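Local structure of histidine triad (HIT) protein (Clostridium difficile, 4EGU) at residues 20-28 / 61-69; 37-48 / 99-109. The protein binds zinc and guanosine monophosphate and, as a member of the histidine triad family, probably acts as a nucleotide hydrolase or transferase. All blocks are in the same frame, centred on the assembly; numbering follows the deposited sequence. Where two conformers were deposited one is given.

Interaction 1 (20-28 / 61-69)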
loop_
_atom_site.group_PDB
_atom_site.type_symbol
_atom_site.label_atom_id
_atom_site.label_comp_id
_atom_site.label_asym_id
_atom_site.label_seq_id
_atom_site.Cartn_x
_atom_site.Cartn_y
_atom_site.Cartn_z
ATOM N N LYS A 20 7.397 -16.924 -10.735
ATOM C CA LYS A 20 7.687 -16.634 -9.343
ATOM C C LYS A 20 8.861 -15.687 -9.170
ATOM O O LYS A 20 9.918 -15.844 -9.784
ATOM C CB LYS A 20 8.006 -17.937 -8.645
ATOM C CG LYS A 20 8.090 -17.810 -7.169
ATOM C CD LYS A 20 8.227 -19.158 -6.531
ATOM C CE LYS A 20 9.670 -19.470 -6.284
ATOM N NZ LYS A 20 9.766 -20.682 -5.463
ATOM N N VAL A 21 8.657 -14.706 -8.320
ATOM C CA VAL A 21 9.628 -13.694 -7.961
ATOM C C VAL A 21 10.138 -13.869 -6.527
ATOM O O VAL A 21 11.277 -13.515 -6.208
ATOM C CB VAL A 21 8.947 -12.297 -8.127
ATOM C CG1 VAL A 21 9.849 -11.180 -7.647
ATOM C CG2 VAL A 21 8.538 -12.089 -9.575
ATOM N N TYR A 22 9.282 -14.386 -5.654
ATOM C CA TYR A 22 9.623 -14.607 -4.260
ATOM C C TYR A 22 8.788 -15.747 -3.728
ATOM O O TYR A 22 7.603 -15.860 -4.072
ATOM C CB TYR A 22 9.322 -13.351 -3.434
ATOM C CG TYR A 22 9.610 -13.507 -1.959
ATOM C CD1 TYR A 22 10.849 -13.145 -1.443
ATOM C CD2 TYR A 22 8.676 -14.040 -1.090
ATOM C CE1 TYR A 22 11.127 -13.288 -0.103
ATOM C CE2 TYR A 22 8.957 -14.202 0.264
ATOM C CZ TYR A 22 10.204 -13.823 0.747
ATOM O OH TYR A 22 10.539 -13.938 2.079
ATOM N N GLU A 23 9.343 -16.552 -2.840
ATOM C CA GLU A 23 8.532 -17.473 -2.071
ATOM C C GLU A 23 9.202 -17.776 -0.742
ATOM O O GLU A 23 10.414 -18.045 -0.686
ATOM C CB GLU A 23 8.263 -18.778 -2.831
ATOM C CG GLU A 23 7.160 -19.626 -2.182
ATOM C CD GLU A 23 6.848 -20.923 -2.914
ATOM O OE1 GLU A 23 7.474 -21.193 -3.957
ATOM O OE2 GLU A 23 5.982 -21.677 -2.423
ATOM N N ASP A 24 8.401 -17.805 0.310
ATOM C CA ASP A 24 8.787 -18.373 1.591
ATOM C C ASP A 24 7.599 -19.187 2.112
ATOM O O ASP A 24 6.684 -19.531 1.340
ATOM C CB ASP A 24 9.327 -17.301 2.568
ATOM C CG ASP A 24 8.280 -16.282 3.025
ATOM O OD1 ASP A 24 7.077 -16.523 2.889
ATOM O OD2 ASP A 24 8.717 -15.219 3.552
ATOM N N ASP A 25 7.607 -19.535 3.395
ATOM C CA ASP A 25 6.540 -20.355 3.950
ATOM C C ASP A 25 5.185 -19.669 4.019
ATOM O O ASP A 25 4.185 -20.353 4.178
ATOM C CB ASP A 25 6.906 -20.865 5.346
ATOM C CG ASP A 25 7.119 -19.747 6.367
ATOM O OD1 ASP A 25 7.489 -18.620 5.994
ATOM O OD2 ASP A 25 6.924 -20.020 7.572
ATOM N N ARG A 26 5.142 -18.347 3.891
ATOM C CA ARG A 26 3.969 -17.494 4.174
ATOM C C ARG A 26 3.472 -16.693 2.983
ATOM O O ARG A 26 2.315 -16.299 2.976
ATOM C CB ARG A 26 4.295 -16.437 5.247
ATOM C CG ARG A 26 4.377 -16.946 6.668
ATOM C CD ARG A 26 4.698 -15.808 7.640
ATOM N NE ARG A 26 3.528 -14.987 7.940
ATOM C CZ ARG A 26 3.574 -13.814 8.566
ATOM N NH1 ARG A 26 4.735 -13.307 8.955
ATOM N NH2 ARG A 26 2.455 -13.143 8.802
ATOM N N VAL A 27 4.372 -16.330 2.068
ATOM C CA VAL A 27 4.116 -15.341 1.028
ATOM C C VAL A 27 4.706 -15.841 -0.272
ATOM O O VAL A 27 5.759 -16.479 -0.302
ATOM C CB VAL A 27 4.740 -13.968 1.427
ATOM C CG1 VAL A 27 4.820 -13.021 0.240
ATOM C CG2 VAL A 27 3.942 -13.317 2.564
ATOM N N LEU A 28 4.025 -15.528 -1.364
ATOM C CA LEU A 28 4.499 -15.752 -2.711
ATOM C C LEU A 28 4.376 -14.425 -3.464
ATOM O O LEU A 28 3.417 -13.691 -3.295
ATOM C CB LEU A 28 3.649 -16.814 -3.453
ATOM C CG LEU A 28 3.955 -17.124 -4.924
ATOM C CD1 LEU A 28 5.229 -17.930 -5.075
ATOM C CD2 LEU A 28 2.790 -17.869 -5.517
ATOM N N ASP A 61 0.117 -8.291 10.993
ATOM C CA ASP A 61 1.520 -8.521 10.735
ATOM C C ASP A 61 1.773 -9.155 9.366
ATOM O O ASP A 61 2.878 -9.034 8.846
ATOM C CB ASP A 61 2.187 -9.339 11.853
ATOM C CG ASP A 61 1.472 -10.656 12.168
ATOM O OD1 ASP A 61 0.469 -11.022 11.518
ATOM O OD2 ASP A 61 1.937 -11.341 13.103
ATOM N N ILE A 62 0.777 -9.803 8.753
ATOM C CA ILE A 62 1.003 -10.307 7.401
ATOM C C ILE A 62 1.329 -9.149 6.461
ATOM O O ILE A 62 2.108 -9.308 5.514
ATOM C CB ILE A 62 -0.181 -11.166 6.903
ATOM C CG1 ILE A 62 0.161 -11.850 5.577
ATOM C CG2 ILE A 62 -1.447 -10.355 6.759
ATOM C CD1 ILE A 62 1.375 -12.764 5.606
ATOM N N VAL A 63 0.742 -7.977 6.703
ATOM C CA VAL A 63 1.023 -6.807 5.867
ATOM C C VAL A 63 2.469 -6.318 6.079
ATOM O O VAL A 63 3.133 -5.925 5.113
ATOM C CB VAL A 63 -0.024 -5.700 6.096
ATOM C CG1 VAL A 63 0.324 -4.448 5.307
ATOM C CG2 VAL A 63 -1.406 -6.208 5.699
ATOM N N SER A 64 2.979 -6.340 7.303
ATOM C CA SER A 64 4.366 -5.973 7.521
ATOM C C SER A 64 5.300 -6.973 6.815
ATOM O O SER A 64 6.273 -6.557 6.188
ATOM C CB SER A 64 4.692 -5.792 8.987
ATOM O OG SER A 64 4.456 -6.939 9.690
ATOM N N HIS A 65 4.980 -8.265 6.891
ATOM C CA HIS A 65 5.822 -9.229 6.219
ATOM C C HIS A 65 5.799 -9.013 4.696
ATOM O O HIS A 65 6.857 -9.076 4.055
ATOM C CB HIS A 65 5.457 -10.657 6.581
ATOM C CG HIS A 65 6.455 -11.635 6.056
ATOM N ND1 HIS A 65 7.801 -11.591 6.367
ATOM C CD2 HIS A 65 6.308 -12.647 5.176
ATOM C CE1 HIS A 65 8.426 -12.569 5.731
ATOM N NE2 HIS A 65 7.537 -13.231 5.009
ATOM N N ILE A 66 4.625 -8.742 4.140
ATOM C CA ILE A 66 4.536 -8.418 2.734
ATOM C C ILE A 66 5.441 -7.241 2.376
ATOM O O ILE A 66 6.073 -7.246 1.325
ATOM C CB ILE A 66 3.069 -8.178 2.354
ATOM C CG1 ILE A 66 2.328 -9.527 2.272
ATOM C CG2 ILE A 66 2.926 -7.367 1.076
ATOM C CD1 ILE A 66 0.806 -9.392 2.142
ATOM N N HIS A 67 5.485 -6.218 3.234
ATOM C CA HIS A 67 6.329 -5.053 2.965
ATOM C C HIS A 67 7.831 -5.343 3.084
ATOM O O HIS A 67 8.611 -4.781 2.320
ATOM C CB HIS A 67 5.903 -3.867 3.808
ATOM C CG HIS A 67 4.683 -3.176 3.255
ATOM N ND1 HIS A 67 3.410 -3.684 3.323
ATOM C CD2 HIS A 67 4.570 -2.021 2.553
ATOM C CE1 HIS A 67 2.577 -2.850 2.699
ATOM N NE2 HIS A 67 3.257 -1.829 2.226
ATOM N N VAL A 68 8.245 -6.211 4.011
ATOM C CA VAL A 68 9.631 -6.668 4.013
ATOM C C VAL A 68 9.950 -7.352 2.669
ATOM O O VAL A 68 11.006 -7.109 2.082
ATOM C CB VAL A 68 9.910 -7.603 5.205
ATOM C CG1 VAL A 68 11.277 -8.278 5.044
ATOM C CG2 VAL A 68 9.828 -6.813 6.502
ATOM N N VAL A 69 9.035 -8.196 2.193
ATOM C CA VAL A 69 9.214 -8.874 0.912
ATOM C C VAL A 69 9.330 -7.865 -0.239
ATOM O O VAL A 69 10.208 -8.011 -1.088
ATOM C CB VAL A 69 8.096 -9.902 0.695
ATOM C CG1 VAL A 69 8.107 -10.445 -0.732
ATOM C CG2 VAL A 69 8.217 -11.021 1.727
HETATM O O HOH W 1 5.404 -10.668 10.405
#

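Interaction 2 (37-48 / 99-109). With ZN (zinc ion), chain D; 5GP (guanosine-5'-monophosphate), chain C.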
loop_
_atom_site.group_PDB
_atom_site.type_symbol
_atom_site.label_atom_id
_atom_site.label_comp_id
_atom_site.label_asym_id
_atom_site.label_seq_id
_atom_site.Cartn_x
_atom_site.Cartn_y
_atom_site.Cartn_z
ATOM N N ALA A 37 3.720 -2.052 -15.968
ATOM C CA ALA A 37 5.048 -1.456 -15.820
ATOM C C ALA A 37 6.074 -2.564 -16.035
ATOM O O ALA A 37 5.714 -3.726 -15.999
ATOM C CB ALA A 37 5.226 -0.843 -14.420
ATOM N N PRO A 38 7.344 -2.190 -16.258
ATOM C CA PRO A 38 8.364 -3.224 -16.514
ATOM C C PRO A 38 8.494 -4.223 -15.385
ATOM O O PRO A 38 8.705 -5.402 -15.646
ATOM C CB PRO A 38 9.652 -2.428 -16.692
ATOM C CG PRO A 38 9.196 -1.169 -17.239
ATOM C CD PRO A 38 7.895 -0.853 -16.503
ATOM N N TYR A 39 8.387 -3.750 -14.148
ATOM C CA TYR A 39 8.123 -4.635 -13.012
ATOM C C TYR A 39 6.668 -4.387 -12.598
ATOM O O TYR A 39 6.296 -3.252 -12.261
ATOM C CB TYR A 39 9.072 -4.378 -11.826
ATOM C CG TYR A 39 10.529 -4.497 -12.193
ATOM C CD1 TYR A 39 11.165 -5.721 -12.280
ATOM C CD2 TYR A 39 11.258 -3.356 -12.497
ATOM C CE1 TYR A 39 12.502 -5.801 -12.666
ATOM C CE2 TYR A 39 12.570 -3.421 -12.884
ATOM C CZ TYR A 39 13.189 -4.634 -12.971
ATOM O OH TYR A 39 14.505 -4.672 -13.376
ATOM N N HIS A 40 5.858 -5.444 -12.675
ATOM C CA HIS A 40 4.497 -5.425 -12.160
ATOM C C HIS A 40 4.325 -6.761 -11.452
ATOM O O HIS A 40 4.131 -7.807 -12.084
ATOM C CB HIS A 40 3.457 -5.221 -13.240
ATOM C CG HIS A 40 2.082 -5.069 -12.676
ATOM N ND1 HIS A 40 1.007 -4.695 -13.441
ATOM C CD2 HIS A 40 1.614 -5.228 -11.415
ATOM C CE1 HIS A 40 -0.067 -4.644 -12.676
ATOM N NE2 HIS A 40 0.274 -4.964 -11.442
ATOM N N ILE A 41 4.502 -6.714 -10.135
ATOM C CA ILE A 41 4.621 -7.898 -9.308
ATOM C C ILE A 41 3.471 -7.919 -8.310
ATOM O O ILE A 41 3.143 -6.895 -7.727
ATOM C CB ILE A 41 5.988 -7.881 -8.587
ATOM C CG1 ILE A 41 7.128 -7.963 -9.606
ATOM C CG2 ILE A 41 6.077 -9.008 -7.566
ATOM C CD1 ILE A 41 8.480 -7.503 -9.066
ATOM N N LEU A 42 2.873 -9.090 -8.131
ATOM C CA LEU A 42 1.830 -9.299 -7.131
ATOM C C LEU A 42 2.452 -10.026 -5.945
ATOM O O LEU A 42 3.108 -11.047 -6.118
ATOM C CB LEU A 42 0.707 -10.152 -7.705
ATOM C CG LEU A 42 -0.096 -9.465 -8.785
ATOM C CD1 LEU A 42 -0.879 -10.449 -9.632
ATOM C CD2 LEU A 42 -1.080 -8.507 -8.124
ATOM N N VAL A 43 2.210 -9.507 -4.741
ATOM C CA VAL A 43 2.696 -10.119 -3.520
ATOM C C VAL A 43 1.489 -10.570 -2.719
ATOM O O VAL A 43 0.612 -9.753 -2.421
ATOM C CB VAL A 43 3.561 -9.147 -2.678
ATOM C CG1 VAL A 43 4.192 -9.893 -1.527
ATOM C CG2 VAL A 43 4.644 -8.501 -3.539
ATOM N N VAL A 44 1.397 -11.864 -2.410
ATOM C CA VAL A 44 0.194 -12.424 -1.770
ATOM C C VAL A 44 0.549 -13.330 -0.608
ATOM O O VAL A 44 1.546 -14.066 -0.670
ATOM C CB VAL A 44 -0.717 -13.234 -2.703
ATOM C CG1 VAL A 44 -0.982 -12.451 -3.955
ATOM C CG2 VAL A 44 -0.117 -14.611 -3.039
ATOM N N PRO A 45 -0.274 -13.307 0.446
ATOM C CA PRO A 45 -0.138 -14.356 1.441
ATOM C C PRO A 45 -0.603 -15.660 0.834
ATOM O O PRO A 45 -1.508 -15.691 0.009
ATOM C CB PRO A 45 -1.097 -13.917 2.557
ATOM C CG PRO A 45 -2.141 -13.138 1.848
ATOM C CD PRO A 45 -1.487 -12.502 0.676
ATOM N N LYS A 46 -0.018 -16.753 1.281
ATOM C CA LYS A 46 -0.536 -18.067 0.930
ATOM C C LYS A 46 -1.910 -18.304 1.569
ATOM O O LYS A 46 -2.774 -18.926 0.953
ATOM C CB LYS A 46 0.473 -19.150 1.321
ATOM C CG LYS A 46 1.711 -19.098 0.449
ATOM C CD LYS A 46 2.758 -20.137 0.826
ATOM C CE LYS A 46 3.827 -20.204 -0.252
ATOM N NZ LYS A 46 4.862 -21.203 0.057
ATOM N N LYS A 47 -2.111 -17.799 2.785
ATOM C CA LYS A 47 -3.416 -17.832 3.442
ATOM C C LYS A 47 -4.381 -16.907 2.703
ATOM O O LYS A 47 -4.025 -15.791 2.326
ATOM C CB LYS A 47 -3.298 -17.385 4.905
ATOM C CG LYS A 47 -4.625 -17.303 5.646
ATOM C CD LYS A 47 -4.444 -17.036 7.150
ATOM C CE LYS A 47 -5.774 -16.836 7.881
ATOM N NZ LYS A 47 -6.602 -18.057 7.853
ATOM N N HIS A 48 -5.606 -17.359 2.492
ATOM C CA HIS A 48 -6.635 -16.545 1.854
ATOM C C HIS A 48 -7.326 -15.606 2.841
ATOM O O HIS A 48 -7.930 -16.033 3.826
ATOM C CB HIS A 48 -7.691 -17.468 1.226
ATOM C CG HIS A 48 -8.764 -16.728 0.508
ATOM N ND1 HIS A 48 -8.798 -16.580 -0.866
ATOM C CD2 HIS A 48 -9.825 -16.046 0.995
ATOM C CE1 HIS A 48 -9.849 -15.848 -1.187
ATOM N NE2 HIS A 48 -10.482 -15.506 -0.078
ATOM N N LYS A 99 -10.359 -11.501 -5.303
ATOM C CA LYS A 99 -10.694 -11.329 -3.894
ATOM C C LYS A 99 -9.839 -12.260 -3.024
ATOM O O LYS A 99 -10.341 -13.122 -2.289
ATOM C CB LYS A 99 -12.204 -11.522 -3.679
ATOM C CG LYS A 99 -13.045 -10.439 -4.346
ATOM C CD LYS A 99 -14.529 -10.690 -4.123
ATOM C CE LYS A 99 -15.401 -9.667 -4.838
ATOM N NZ LYS A 99 -16.859 -9.927 -4.631
ATOM N N HIS A 100 -8.534 -12.025 -3.106
ATOM C CA HIS A 100 -7.518 -12.674 -2.281
ATOM C C HIS A 100 -6.477 -11.589 -2.040
ATOM O O HIS A 100 -5.924 -11.078 -3.015
ATOM C CB HIS A 100 -6.894 -13.873 -3.016
ATOM C CG HIS A 100 -5.818 -14.589 -2.266
ATOM N ND1 HIS A 100 -5.891 -15.948 -2.000
ATOM C CD2 HIS A 100 -4.610 -14.166 -1.827
ATOM C CE1 HIS A 100 -4.776 -16.309 -1.398
ATOM N NE2 HIS A 100 -3.981 -15.254 -1.291
ATOM N N LEU A 101 -6.218 -11.234 -0.777
ATOM C CA LEU A 101 -5.298 -10.145 -0.443
ATOM C C LEU A 101 -4.065 -10.162 -1.328
ATOM O O LEU A 101 -3.331 -11.155 -1.412
ATOM C CB LEU A 101 -4.827 -10.223 1.005
ATOM C CG LEU A 101 -4.037 -9.000 1.492
ATOM C CD1 LEU A 101 -4.971 -7.801 1.722
ATOM C CD2 LEU A 101 -3.251 -9.330 2.716
ATOM N N HIS A 102 -3.767 -9.027 -1.926
ATOM C CA HIS A 102 -2.577 -8.892 -2.752
ATOM C C HIS A 102 -2.148 -7.452 -2.809
ATOM O O HIS A 102 -2.977 -6.545 -2.784
ATOM C CB HIS A 102 -2.865 -9.404 -4.211
ATOM C CG HIS A 102 -3.980 -8.685 -4.919
ATOM N ND1 HIS A 102 -5.282 -9.068 -4.749
ATOM C CD2 HIS A 102 -4.003 -7.646 -5.795
ATOM C CE1 HIS A 102 -6.076 -8.289 -5.472
ATOM N NE2 HIS A 102 -5.322 -7.424 -6.125
ATOM N N TYR A 103 -0.850 -7.258 -2.943
ATOM C CA TYR A 103 -0.267 -5.962 -3.176
ATOM C C TYR A 103 0.390 -5.960 -4.539
ATOM O O TYR A 103 1.099 -6.886 -4.898
ATOM C CB TYR A 103 0.767 -5.617 -2.085
ATOM C CG TYR A 103 0.097 -5.215 -0.800
ATOM C CD1 TYR A 103 -0.561 -6.121 0.007
ATOM C CD2 TYR A 103 0.044 -3.883 -0.432
ATOM C CE1 TYR A 103 -1.226 -5.698 1.168
ATOM C CE2 TYR A 103 -0.609 -3.452 0.727
ATOM C CZ TYR A 103 -1.240 -4.365 1.510
ATOM O OH TYR A 103 -1.918 -3.970 2.630
ATOM N N HIS A 104 0.160 -4.890 -5.283
ATOM C CA HIS A 104 0.859 -4.638 -6.535
ATOM C C HIS A 104 2.119 -3.835 -6.259
ATOM O O HIS A 104 2.063 -2.827 -5.551
ATOM C CB HIS A 104 -0.002 -3.793 -7.473
ATOM C CG HIS A 104 -1.308 -4.385 -7.873
ATOM N ND1 HIS A 104 -1.483 -4.990 -9.099
ATOM C CD2 HIS A 104 -2.524 -4.357 -7.256
ATOM C CE1 HIS A 104 -2.747 -5.369 -9.184
ATOM N NE2 HIS A 104 -3.400 -4.993 -8.091
ATOM N N ILE A 105 3.229 -4.248 -6.881
ATOM C CA ILE A 105 4.431 -3.431 -6.967
ATOM C C ILE A 105 4.585 -3.021 -8.427
ATOM O O ILE A 105 4.631 -3.882 -9.305
ATOM C CB ILE A 105 5.720 -4.182 -6.580
ATOM C CG1 ILE A 105 5.623 -5.000 -5.296
ATOM C CG2 ILE A 105 6.877 -3.186 -6.490
ATOM C CD1 ILE A 105 6.856 -5.909 -5.099
ATOM N N LEU A 106 4.675 -1.710 -8.663
ATOM C CA LEU A 106 4.974 -1.169 -9.997
ATOM C C LEU A 106 6.337 -0.509 -9.948
ATOM O O LEU A 106 6.597 0.305 -9.062
ATOM C CB LEU A 106 3.948 -0.128 -10.421
ATOM C CG LEU A 106 2.494 -0.614 -10.454
ATOM C CD1 LEU A 106 1.595 0.519 -10.951
ATOM C CD2 LEU A 106 2.267 -1.855 -11.269
ATOM N N ALA A 107 7.214 -0.797 -10.911
ATOM C CA ALA A 107 8.550 -0.193 -10.909
ATOM C C ALA A 107 9.178 -0.302 -12.295
ATOM O O ALA A 107 8.638 -0.938 -13.194
ATOM C CB ALA A 107 9.455 -0.859 -9.880
ATOM N N GLY A 108 10.344 0.328 -12.436
ATOM C CA GLY A 108 11.168 0.173 -13.630
ATOM C C GLY A 108 10.919 1.222 -14.685
ATOM O O GLY A 108 11.462 1.128 -15.773
ATOM N N LYS A 109 10.097 2.209 -14.370
ATOM C CA LYS A 109 9.812 3.339 -15.244
ATOM C C LYS A 109 9.270 4.466 -14.364
ATOM O O LYS A 109 8.795 4.246 -13.249
ATOM C CB LYS A 109 8.776 2.996 -16.330
ATOM C CG LYS A 109 7.362 2.752 -15.817
ATOM C CD LYS A 109 6.379 2.468 -16.936
ATOM C CE LYS A 109 5.641 3.658 -17.361
ATOM N NZ LYS A 109 4.594 3.303 -18.326
HETATM ZN ZN ZN D . -7.502 -17.239 -2.311
HETATM P P 5GP C . -6.873 -6.422 -8.883
HETATM O O1P 5GP C . -7.411 -5.522 -9.974
HETATM O O2P 5GP C . -7.832 -7.446 -8.345
HETATM O O3P 5GP C . -6.310 -5.619 -7.788
HETATM O "O5'" 5GP C . -5.581 -7.125 -9.430
HETATM C "C5'" 5GP C . -5.628 -8.460 -9.875
HETATM C "C4'" 5GP C . -4.514 -8.709 -10.825
HETATM O "O4'" 5GP C . -4.411 -10.118 -11.050
HETATM C "C3'" 5GP C . -4.695 -8.059 -12.198
HETATM O "O3'" 5GP C . -3.695 -7.057 -12.399
HETATM C "C2'" 5GP C . -4.505 -9.231 -13.191
HETATM O "O2'" 5GP C . -3.737 -8.934 -14.341
HETATM C "C1'" 5GP C . -3.863 -10.318 -12.317
HETATM N N9 5GP C . -4.177 -11.683 -12.715
HETATM C C8 5GP C . -5.422 -12.161 -12.901
HETATM N N7 5GP C . -5.369 -13.470 -13.215
HETATM C C5 5GP C . -4.066 -13.821 -13.208
HETATM C C6 5GP C . -3.422 -15.022 -13.460
HETATM O O6 5GP C . -4.026 -16.092 -13.776
HETATM N N1 5GP C . -2.085 -14.986 -13.341
HETATM C C2 5GP C . -1.385 -13.870 -13.009
HETATM N N2 5GP C . -0.049 -13.977 -12.934
HETATM N N3 5GP C . -1.965 -12.684 -12.770
HETATM C C4 5GP C . -3.313 -12.685 -12.873
#

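Interaction 1 (20-28 / 61-69)
An oxygen of the Asp24 carboxylate meets the edge of the His65 imidazole, the two planes only 16° apart. His65 NE2 donates to Asp24 OD2 at 2.7 Å, with the oxygen lying in the ring plane, and the bond uses the syn lone pair of OD2. The same OD2 also accepts a hydrogen bond from Tyr22 OH, which arrives from above the carboxylate plane. Asp24 OD1 meanwhile accepts from Arg26 N, an Asx turn, and from Val27 N, which extends it to an Asx motif and ties the carboxylate into its own hairpin loop. With four donors on its two oxygens, the group is firmly fixed and its negative charge probably stabilised.

Tyr22 lies with one face on Val69: CG1 sits 3.7 Å from the centroid of the Tyr22 ring in a CH-pi contact, while Val69 CG2 reaches Tyr22 CZ at 3.6 Å. These contacts seat the hairpin of strands 20-23 and 27-31 against helix 61-77, which packs over the antiparallel sheet of the HIT fold. Val27 points at the helix, and its CG2 branch lies at the edge of the His65 ring, near its plane, 3.6 Å from His65 CD2, and also meets Ile62 CD1 and Ile66 CG1.

At the outer end Arg26, bent at chi3 (78°), brings its guanidinium to the His65 side chain with the planes 12° apart, but the two groups meet obliquely, Arg26 NH1 3.6 Å from His65 CB, and do not stack. Ile62 CD1 approaches the same group obliquely, 3.4 Å from Arg26 NH2. The salt bridge to Asp61 is long, and a water accepts from Arg26 NH1 and bonds weakly to Asp61 O.

Interaction 2 (37-48 / 99-109)
His100 and His48 converge on one zinc ion, each through ND1, at 2.1 Å from His100 and 2.0 Å from His48, with their ring planes perpendicular. Cys6 and Cys9 complete the site. The far nitrogen of His100, NE2, donates to Pro45 O at 2.8 Å, in the ring plane and close to the line of the carbonyl bond (C=O...N angle 162°), which fixes the rotation of the ring; His48 NE2 is held by Asp50.

On the face shared by Ile41, Val43 and Tyr103, Ile105 packs its CD1 against Val43 CG2 at 3.7 Å and Ile41 CG2 at 4.0 Å. Backbone bonds join Tyr39, Ile41 and Val43 to Ala107, Ile105 and Tyr103.

On the nucleotide face, Leu106 CD2 covers the centre of the His40 ring, whose NE2 shares a hydrogen bond of 2.9 Å with His104 ND1. His104 NE2 and His102 NE2 both donate to phosphate oxygen O3P of the GMP, the latter at 2.6 Å, while His102 ND1 is anchored on His100 O. This is the His-x-His-x-His signature of the histidine triad family, with His102 the predicted nucleophile.

Strand 39-45 connects the two contacts: it lies beside strand 27-31 of interaction 1 and pairs with strand 103-107 in interaction 2. Interaction 2 runs through the middle of the chain, mostly buried, and joins strands by regular backbone bonds, with metal and nucleotide sites on its histidines. Interaction 1 is partly buried and sets a hairpin against a helix mainly through side chains, and its His65 answers to a carboxylate rather than to zinc or phosphate. Val43 and Tyr103 turn their side chains to helix 61-77, as Val27 does. Lys46 ties the two together, bridging to Glu23 and probably bonding to Asp24 O.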